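Long-range contacts in UPF0255 protein VV1_0328 (Vibrio vulnificus, PDB 3MVE), which probably hydrolyses carboxylic esters to an alcohol and a carboxylate, as a serine esterase of the FrsA family with an alpha/beta-hydrolase fold: residues H193-V198 against D221-T226; K165-Q170 against L184-T189; V227-V232 against R246-V251. One frame throughout, in Å; residues are numbered along the deposited sequence.

Contact 1 (H193-V198 against D221-T226); sequences HPVVIV and DIAMLT
Strands 193-198 and 223-226 run parallel, their short axes 4.5 Å apart at closest and inclined by 29°, the twist expected of neighbouring strands in an alpha/beta sheet. Four backbone hydrogen bonds join them in the parallel ladder pattern. Val196 serves both ways, its N giving a bond to Ala223 O and its O accepting one from Leu225 N; Pro194 O receives Ala223 N at 2.8 Å, and Val198 N closes the series on Leu225 O. Weaker CA-H...O contacts fill in between, such as Val195 CA to Ala223 O at 3.3 Å.

On one face of the sheet, Val195 and Ile197 stand beside Ala223 and Leu225. With CG2 of Val195 anti to the backbone N (chi1 58° for CG1), this methyl lies over the neighbouring strand, 4.0 Å from Leu225 CB and near Ala223 CB. The other face carries Val196, Val198, Met224 and Thr226; Val196 CG2 reaches back to Ile222 CG2, just before the strand, at 3.6 Å, and Val198 CG2 meets Met224 CG at the same distance, each pair crossing at a slant. Where the strands begin, His193 ND1 lies 3.9 Å from Asp221 CB, so the ring meets the methylene, its plane 24° from that of the carboxylate; NE2 of His193 bonds to Asn188 and OD1 of Asp221 to Thr187.

Helix 210-217 ends in a Schellman motif with Asp221 at C-prime, its positive phi turning the chain into the second strand. Strand 193-199, helix 210-217 and strand 223-227 thus form a beta-alpha-beta crossover, the repeating element of the alpha/beta-hydrolase sheet.

Contact 2 (K165-Q170 against L184-T189); sequences KYIIKQ and LHLTNT
One water bridges Lys165 O and Thr187 O, donating to both at 2.7 Å each and continuing the pairing where the strands part. Tyr166, next in the chain, lies against Thr187: its CD1 comes within 3.9 Å of Thr187 CA, and its CE1 meets the CG2 methyl of the same threonine. Leu186 O approaches the tyrosine ring at its edge, near the ring plane.

Ile167 begins the regular antiparallel ladder as a hydrogen-bonded pair with Leu186; its N gives a bond to Leu186 O and its O receives Leu186 N at 2.6 Å. Its side chain bends at chi2 (77°), and CD1 ends 3.5 Å from Asn188 CA, against the backbone that leaves the strand.

Ile168 faces His185 in a non-hydrogen-bonded pair on the other side of the sheet. Its CD1 touches the imidazole at CD2, 3.5 Å away, while CG2 lies over one ring face, displaced toward the rim. The nitrogens of that ring are held from outside, NE2 by Tyr157 OH and ND1 by Met224 O, which should limit its rotation.

Lys169 restores the hydrogen-bonded pairing with Leu184, Leu184 N to Lys169 O being nearly straight at 172°. Its aliphatic chain rises from the sheet and leans back, so that CE of Lys169 rests 4.1 Å from both Leu186 CD1 and Thr189 CG2.

The two strands form a beta hairpin at one end of the sheet. Strand 223-227 pairs with 179-186 on the side away from 167-174; Trp210 of helix 210-217 and Ala161 of helix 144-163 cover the Ile168 face, and Tyr260 packs against Lys169 and Thr189.

Contact 3 (V227-V232 against R246-V251); sequences VDMPSV and RLHQAV
Val227 meets His248 where the loop leaving strand 223-227 passes over the first turns of helix 246-254, part of the connection from that strand to the helix that follows it in the alpha/beta-hydrolase fold. The valine and the imidazole lie alongside and point opposite ways: Val227 CB is 3.6 Å from His248 NE2, and CG1 stands over one face of the ring, offset toward the rim. From NE2 a weak hydrogen bond reaches Val227 O, 3.4 Å long and bent to 132° at the hydrogen. Met229 comes to the same ring from another direction, its CG lying at the edge, 3.6 Å from His248 CE1. The ring is thus met by Val227 over one face and by Met229 at its edge. One turn further along the helix, Val251 CG2 and Val227 CG2 meet tip to tip.

A second cluster forms about Pro230. Its CG packs 3.6 Å from Leu247 CD1, the leucine branch turned toward the loop with CG anti to its carbonyl carbon (chi1 -53°), and this methyl also comes close to Asp228 O.

Further out, a type II turn from Met229 to Val232, closed by Val232 N to Met229 O, presents the proline to the helix. Asp228 fixes the loop from behind, its OD1 bonded to Gln206 N and its OD2 to Tyr234 N. Met278 of helix 273-284 and Ile197 of strand 193-199 pack against His248. The guanidinium of Arg246 is held by the carbonyls of Pro239, through NH2, and Asp243, through NH1; that same NH1 passes 3.6 Å from Pro230 CG.

How the contacts relate
The three contacts follow one path across and out of the sheet: strand 223-227 belongs to contact 1, is flanked by contact 2 and leads into contact 3. Contacts 1 and 2, centres about 10 Å apart, meet where strand 179-186 pairs with 223-227, on the side away from 193-199; His185 N reaches Met224 O there at 2.7 Å, and the Thr187-Asp221 bond ties them just before that strand. Contact 3, about 15 Å from contact 1 between centres, takes over where the strand ends: Leu225 CD2 packs 3.4 Å from Val251 CG1, and Val227 N probably bonds to Val198 O at 3.3 Å. Contacts 2 and 3 do not touch, their nearest atoms being about 7 Å apart.

Contact 1 (H193-V198 against D221-T226)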
loop_
_atom_site.group_PDB
_atom_site.type_symbol
_atom_site.label_atom_id
_atom_site.label_comp_id
_atom_site.label_asym_id
_atom_site.label_seq_id
_atom_site.Cartn_x
_atom_site.Cartn_y
_atom_site.Cartn_z
ATOM N N HIS A 193 13.130 -23.597 18.611
ATOM C CA HIS A 193 13.395 -24.337 17.381
ATOM C C HIS A 193 14.634 -23.888 16.642
ATOM O O HIS A 193 15.056 -22.742 16.761
ATOM C CB HIS A 193 12.204 -24.229 16.416
ATOM C CG HIS A 193 10.958 -24.877 16.923
ATOM N ND1 HIS A 193 10.865 -26.234 17.154
ATOM C CD2 HIS A 193 9.757 -24.352 17.271
ATOM C CE1 HIS A 193 9.663 -26.516 17.623
ATOM N NE2 HIS A 193 8.971 -25.391 17.703
ATOM N N PRO A 194 15.257 -24.807 15.885
ATOM C CA PRO A 194 16.451 -24.450 15.111
ATOM C C PRO A 194 15.878 -23.431 14.122
ATOM O O PRO A 194 14.696 -23.507 13.779
ATOM C CB PRO A 194 16.819 -25.754 14.410
ATOM C CG PRO A 194 16.283 -26.807 15.342
ATOM C CD PRO A 194 14.963 -26.249 15.776
ATOM N N VAL A 195 16.685 -22.493 13.652
ATOM C CA VAL A 195 16.162 -21.488 12.744
ATOM C C VAL A 195 17.102 -21.202 11.578
ATOM O O VAL A 195 18.328 -21.290 11.702
ATOM C CB VAL A 195 15.900 -20.170 13.504
ATOM C CG1 VAL A 195 17.195 -19.700 14.163
ATOM C CG2 VAL A 195 15.359 -19.099 12.549
ATOM N N VAL A 196 16.506 -20.847 10.445
ATOM C CA VAL A 196 17.259 -20.529 9.244
ATOM C C VAL A 196 16.992 -19.078 8.860
ATOM O O VAL A 196 15.845 -18.653 8.760
ATOM C CB VAL A 196 16.854 -21.472 8.082
ATOM C CG1 VAL A 196 17.435 -20.978 6.780
ATOM C CG2 VAL A 196 17.370 -22.884 8.364
ATOM N N ILE A 197 18.055 -18.305 8.678
ATOM C CA ILE A 197 17.890 -16.919 8.281
ATOM C C ILE A 197 17.938 -16.941 6.762
ATOM O O ILE A 197 18.815 -17.562 6.172
ATOM C CB ILE A 197 19.005 -16.026 8.844
ATOM C CG1 ILE A 197 19.054 -16.183 10.366
ATOM C CG2 ILE A 197 18.747 -14.574 8.468
ATOM C CD1 ILE A 197 19.961 -15.188 11.045
ATOM N N VAL A 198 16.982 -16.272 6.130
ATOM C CA VAL A 198 16.914 -16.278 4.679
ATOM C C VAL A 198 16.994 -14.908 4.046
ATOM O O VAL A 198 16.550 -13.908 4.614
ATOM C CB VAL A 198 15.614 -16.948 4.206
ATOM C CG1 VAL A 198 15.633 -17.113 2.685
ATOM C CG2 VAL A 198 15.439 -18.286 4.906
ATOM N N ASP A 221 10.396 -29.041 11.749
ATOM C CA ASP A 221 10.235 -27.980 12.740
ATOM C C ASP A 221 11.385 -26.979 12.713
ATOM O O ASP A 221 11.758 -26.424 13.746
ATOM C CB ASP A 221 10.117 -28.568 14.149
ATOM C CG ASP A 221 8.863 -29.399 14.329
ATOM O OD1 ASP A 221 7.758 -28.867 14.099
ATOM O OD2 ASP A 221 8.975 -30.586 14.700
ATOM N N ILE A 222 11.981 -26.767 11.546
ATOM C CA ILE A 222 13.050 -25.782 11.445
ATOM C C ILE A 222 12.334 -24.462 11.175
ATOM O O ILE A 222 11.506 -24.392 10.278
ATOM C CB ILE A 222 14.009 -26.090 10.281
ATOM C CG1 ILE A 222 14.831 -27.344 10.600
ATOM C CG2 ILE A 222 14.917 -24.898 10.025
ATOM C CD1 ILE A 222 15.783 -27.754 9.479
ATOM N N ALA A 223 12.624 -23.435 11.968
ATOM C CA ALA A 223 11.992 -22.132 11.791
ATOM C C ALA A 223 12.666 -21.313 10.681
ATOM O O ALA A 223 13.847 -21.492 10.395
ATOM C CB ALA A 223 12.024 -21.360 13.112
ATOM N N MET A 224 11.911 -20.419 10.050
ATOM C CA MET A 224 12.460 -19.590 8.988
ATOM C C MET A 224 12.306 -18.123 9.363
ATOM O O MET A 224 11.224 -17.678 9.752
ATOM C CB MET A 224 11.742 -19.867 7.659
ATOM C CG MET A 224 12.268 -19.079 6.461
ATOM S SD MET A 224 11.345 -19.431 4.889
ATOM C CE MET A 224 9.898 -18.379 5.049
ATOM N N LEU A 225 13.397 -17.381 9.248
ATOM C CA LEU A 225 13.397 -15.965 9.566
ATOM C C LEU A 225 13.842 -15.202 8.329
ATOM O O LEU A 225 15.025 -15.197 7.986
ATOM C CB LEU A 225 14.354 -15.692 10.730
ATOM C CG LEU A 225 14.480 -14.261 11.265
ATOM C CD1 LEU A 225 13.104 -13.671 11.549
ATOM C CD2 LEU A 225 15.300 -14.303 12.552
ATOM N N THR A 226 12.882 -14.567 7.660
ATOM C CA THR A 226 13.172 -13.806 6.453
ATOM C C THR A 226 13.572 -12.366 6.772
ATOM O O THR A 226 13.138 -11.798 7.762
ATOM C CB THR A 226 11.945 -13.800 5.493
ATOM O OG1 THR A 226 10.809 -13.239 6.165
ATOM C CG2 THR A 226 11.624 -15.220 5.034
#

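Contact 2 (K165-Q170 against L184-T189)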
loop_
_atom_site.group_PDB
_atom_site.type_symbol
_atom_site.label_atom_id
_atom_site.label_comp_id
_atom_site.label_asym_id
_atom_site.label_seq_id
_atom_site.Cartn_x
_atom_site.Cartn_y
_atom_site.Cartn_z
ATOM N N LYS A 165 -2.376 -22.195 10.859
ATOM C CA LYS A 165 -2.201 -22.877 12.140
ATOM C C LYS A 165 -0.731 -22.692 12.513
ATOM O O LYS A 165 -0.347 -22.845 13.667
ATOM C CB LYS A 165 -2.539 -24.365 12.019
ATOM C CG LYS A 165 -4.005 -24.622 11.704
ATOM C CD LYS A 165 -4.301 -26.101 11.486
ATOM C CE LYS A 165 -5.767 -26.303 11.074
ATOM N NZ LYS A 165 -6.102 -27.732 10.798
ATOM N N TYR A 166 0.082 -22.349 11.516
ATOM C CA TYR A 166 1.505 -22.090 11.713
ATOM C C TYR A 166 1.613 -20.676 12.273
ATOM O O TYR A 166 0.742 -19.836 12.013
ATOM C CB TYR A 166 2.253 -22.175 10.380
ATOM C CG TYR A 166 2.273 -23.566 9.804
ATOM C CD1 TYR A 166 3.320 -24.443 10.086
ATOM C CD2 TYR A 166 1.211 -24.034 9.027
ATOM C CE1 TYR A 166 3.309 -25.749 9.608
ATOM C CE2 TYR A 166 1.185 -25.332 8.548
ATOM C CZ TYR A 166 2.235 -26.184 8.837
ATOM O OH TYR A 166 2.234 -27.452 8.335
ATOM N N ILE A 167 2.666 -20.415 13.044
ATOM C CA ILE A 167 2.872 -19.101 13.635
ATOM C C ILE A 167 3.857 -18.258 12.830
ATOM O O ILE A 167 4.945 -18.725 12.451
ATOM C CB ILE A 167 3.416 -19.188 15.092
ATOM C CG1 ILE A 167 2.465 -19.982 15.989
ATOM C CG2 ILE A 167 3.534 -17.786 15.679
ATOM C CD1 ILE A 167 2.519 -21.466 15.810
ATOM N N ILE A 168 3.469 -17.014 12.574
ATOM C CA ILE A 168 4.316 -16.086 11.840
ATOM C C ILE A 168 4.362 -14.791 12.615
ATOM O O ILE A 168 3.346 -14.107 12.769
ATOM C CB ILE A 168 3.781 -15.782 10.430
ATOM C CG1 ILE A 168 3.769 -17.055 9.579
ATOM C CG2 ILE A 168 4.657 -14.724 9.776
ATOM C CD1 ILE A 168 3.519 -16.807 8.082
ATOM N N LYS A 169 5.546 -14.452 13.104
ATOM C CA LYS A 169 5.717 -13.235 13.887
ATOM C C LYS A 169 6.507 -12.193 13.125
ATOM O O LYS A 169 7.573 -12.475 12.588
ATOM C CB LYS A 169 6.427 -13.560 15.197
ATOM C CG LYS A 169 5.647 -14.517 16.096
ATOM C CD LYS A 169 6.429 -14.871 17.355
ATOM C CE LYS A 169 5.691 -15.930 18.178
ATOM N NZ LYS A 169 4.411 -15.403 18.727
ATOM N N GLN A 170 5.979 -10.985 13.062
ATOM C CA GLN A 170 6.677 -9.924 12.371
ATOM C C GLN A 170 7.517 -9.250 13.436
ATOM O O GLN A 170 6.982 -8.700 14.392
ATOM C CB GLN A 170 5.696 -8.928 11.771
ATOM C CG GLN A 170 6.323 -8.063 10.702
ATOM C CD GLN A 170 5.357 -7.030 10.153
ATOM O OE1 GLN A 170 4.975 -6.097 10.856
ATOM N NE2 GLN A 170 4.953 -7.196 8.891
ATOM N N LEU A 184 9.321 -14.188 11.364
ATOM C CA LEU A 184 9.688 -15.464 11.971
ATOM C C LEU A 184 8.554 -16.455 11.769
ATOM O O LEU A 184 7.448 -16.262 12.279
ATOM C CB LEU A 184 9.964 -15.284 13.479
ATOM C CG LEU A 184 10.355 -16.566 14.235
ATOM C CD1 LEU A 184 11.681 -17.109 13.668
ATOM C CD2 LEU A 184 10.522 -16.271 15.728
ATOM N N HIS A 185 8.837 -17.513 11.018
ATOM C CA HIS A 185 7.857 -18.540 10.723
ATOM C C HIS A 185 8.138 -19.756 11.610
ATOM O O HIS A 185 9.259 -20.276 11.631
ATOM C CB HIS A 185 7.945 -18.942 9.249
ATOM C CG HIS A 185 7.794 -17.800 8.290
ATOM N ND1 HIS A 185 8.728 -16.792 8.176
ATOM C CD2 HIS A 185 6.844 -17.539 7.359
ATOM C CE1 HIS A 185 8.362 -15.963 7.214
ATOM N NE2 HIS A 185 7.221 -16.392 6.703
ATOM N N LEU A 186 7.125 -20.211 12.340
ATOM C CA LEU A 186 7.317 -21.338 13.240
ATOM C C LEU A 186 6.200 -22.364 13.134
ATOM O O LEU A 186 5.040 -22.027 12.865
ATOM C CB LEU A 186 7.384 -20.838 14.689
ATOM C CG LEU A 186 8.401 -19.751 15.069
ATOM C CD1 LEU A 186 7.691 -18.672 15.890
ATOM C CD2 LEU A 186 9.581 -20.366 15.857
ATOM N N THR A 187 6.546 -23.627 13.350
ATOM C CA THR A 187 5.540 -24.674 13.317
ATOM C C THR A 187 4.740 -24.567 14.612
ATOM O O THR A 187 3.555 -24.909 14.657
ATOM C CB THR A 187 6.184 -26.067 13.209
ATOM O OG1 THR A 187 7.254 -26.183 14.161
ATOM C CG2 THR A 187 6.728 -26.277 11.800
ATOM N N ASN A 188 5.403 -24.080 15.661
ATOM C CA ASN A 188 4.782 -23.888 16.972
ATOM C C ASN A 188 5.773 -23.203 17.899
ATOM O O ASN A 188 6.932 -23.008 17.537
ATOM C CB ASN A 188 4.351 -25.228 17.592
ATOM C CG ASN A 188 5.527 -26.111 17.960
ATOM O OD1 ASN A 188 6.349 -25.764 18.813
ATOM N ND2 ASN A 188 5.613 -27.261 17.312
ATOM N N THR A 189 5.313 -22.818 19.082
ATOM C CA THR A 189 6.184 -22.170 20.049
ATOM C C THR A 189 6.233 -23.015 21.317
ATOM O O THR A 189 6.323 -22.488 22.428
ATOM C CB THR A 189 5.675 -20.765 20.414
ATOM O OG1 THR A 189 4.381 -20.871 21.015
ATOM C CG2 THR A 189 5.587 -19.886 19.175
HETATM O O HOH W 1 1.071 -24.267 15.531
#

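Contact 3 (V227-V232 against R246-V251)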
loop_
_atom_site.group_PDB
_atom_site.type_symbol
_atom_site.label_atom_id
_atom_site.label_comp_id
_atom_site.label_asym_id
_atom_site.label_seq_id
_atom_site.Cartn_x
_atom_site.Cartn_y
_atom_site.Cartn_z
ATOM N N VAL A 227 14.409 -11.792 5.921
ATOM C CA VAL A 227 14.893 -10.426 6.086
ATOM C C VAL A 227 15.249 -9.858 4.715
ATOM O O VAL A 227 15.879 -10.532 3.913
ATOM C CB VAL A 227 16.185 -10.377 6.939
ATOM C CG1 VAL A 227 16.567 -8.935 7.197
ATOM C CG2 VAL A 227 15.997 -11.151 8.258
ATOM N N ASP A 228 14.831 -8.632 4.433
ATOM C CA ASP A 228 15.176 -8.019 3.159
ATOM C C ASP A 228 16.587 -7.448 3.260
ATOM O O ASP A 228 16.979 -6.931 4.310
ATOM C CB ASP A 228 14.219 -6.872 2.816
ATOM C CG ASP A 228 12.831 -7.356 2.479
ATOM O OD1 ASP A 228 12.727 -8.254 1.618
ATOM O OD2 ASP A 228 11.853 -6.842 3.076
ATOM N N MET A 229 17.346 -7.543 2.178
ATOM C CA MET A 229 18.689 -6.981 2.159
ATOM C C MET A 229 18.528 -5.471 2.038
ATOM O O MET A 229 17.478 -4.987 1.632
ATOM C CB MET A 229 19.488 -7.491 0.958
ATOM C CG MET A 229 19.986 -8.907 1.094
ATOM S SD MET A 229 21.269 -9.227 -0.110
ATOM C CE MET A 229 22.579 -8.226 0.579
ATOM N N PRO A 230 19.580 -4.707 2.377
ATOM C CA PRO A 230 19.491 -3.245 2.280
ATOM C C PRO A 230 19.068 -2.827 0.876
ATOM O O PRO A 230 19.522 -3.415 -0.113
ATOM C CB PRO A 230 20.915 -2.789 2.613
ATOM C CG PRO A 230 21.434 -3.900 3.474
ATOM C CD PRO A 230 20.929 -5.126 2.787
ATOM N N SER A 231 18.197 -1.820 0.814
ATOM C CA SER A 231 17.652 -1.249 -0.423
ATOM C C SER A 231 16.484 -2.048 -1.002
ATOM O O SER A 231 15.931 -1.687 -2.044
ATOM C CB SER A 231 18.754 -1.081 -1.490
ATOM O OG SER A 231 19.206 -2.324 -2.013
ATOM N N VAL A 232 16.105 -3.126 -0.315
ATOM C CA VAL A 232 15.007 -3.992 -0.759
ATOM C C VAL A 232 13.855 -4.048 0.247
ATOM O O VAL A 232 14.090 -4.122 1.445
ATOM C CB VAL A 232 15.486 -5.460 -0.957
ATOM C CG1 VAL A 232 14.382 -6.278 -1.593
ATOM C CG2 VAL A 232 16.759 -5.509 -1.794
ATOM N N ARG A 246 25.037 -6.542 6.897
ATOM C CA ARG A 246 24.805 -6.002 8.241
ATOM C C ARG A 246 23.405 -6.184 8.834
ATOM O O ARG A 246 23.275 -6.400 10.045
ATOM C CB ARG A 246 25.202 -4.516 8.293
ATOM C CG ARG A 246 24.362 -3.559 7.449
ATOM C CD ARG A 246 24.993 -2.159 7.502
ATOM N NE ARG A 246 24.133 -1.091 6.985
ATOM C CZ ARG A 246 23.730 -0.987 5.720
ATOM N NH1 ARG A 246 24.103 -1.891 4.819
ATOM N NH2 ARG A 246 22.955 0.028 5.352
ATOM N N LEU A 247 22.357 -6.096 8.013
ATOM C CA LEU A 247 21.014 -6.270 8.549
ATOM C C LEU A 247 20.818 -7.708 8.996
ATOM O O LEU A 247 20.178 -7.953 10.022
ATOM C CB LEU A 247 19.954 -5.904 7.520
ATOM C CG LEU A 247 20.114 -4.518 6.911
ATOM C CD1 LEU A 247 18.920 -4.257 5.984
ATOM C CD2 LEU A 247 20.218 -3.459 8.020
ATOM N N HIS A 248 21.353 -8.658 8.222
ATOM C CA HIS A 248 21.248 -10.065 8.588
ATOM C C HIS A 248 22.111 -10.315 9.824
ATOM O O HIS A 248 21.773 -11.132 10.679
ATOM C CB HIS A 248 21.692 -10.974 7.437
ATOM C CG HIS A 248 20.736 -10.985 6.286
ATOM N ND1 HIS A 248 20.780 -10.048 5.275
ATOM C CD2 HIS A 248 19.652 -11.758 6.035
ATOM C CE1 HIS A 248 19.759 -10.238 4.457
ATOM N NE2 HIS A 248 19.057 -11.269 4.896
ATOM N N GLN A 249 23.218 -9.584 9.916
ATOM C CA GLN A 249 24.123 -9.691 11.058
ATOM C C GLN A 249 23.418 -9.182 12.323
ATOM O O GLN A 249 23.493 -9.806 13.384
ATOM C CB GLN A 249 25.390 -8.884 10.783
ATOM C CG GLN A 249 26.416 -8.928 11.890
ATOM C CD GLN A 249 27.815 -8.614 11.381
ATOM O OE1 GLN A 249 28.011 -7.674 10.612
ATOM N NE2 GLN A 249 28.792 -9.402 11.809
ATOM N N ALA A 250 22.716 -8.057 12.207
ATOM C CA ALA A 250 21.988 -7.505 13.350
ATOM C C ALA A 250 20.855 -8.439 13.767
ATOM O O ALA A 250 20.554 -8.569 14.954
ATOM C CB ALA A 250 21.434 -6.118 13.012
ATOM N N VAL A 251 20.228 -9.101 12.797
ATOM C CA VAL A 251 19.140 -10.027 13.112
ATOM C C VAL A 251 19.687 -11.231 13.860
ATOM O O VAL A 251 19.050 -11.751 14.776
ATOM C CB VAL A 251 18.421 -10.544 11.841
ATOM C CG1 VAL A 251 17.409 -11.605 12.224
ATOM C CG2 VAL A 251 17.728 -9.397 11.119
#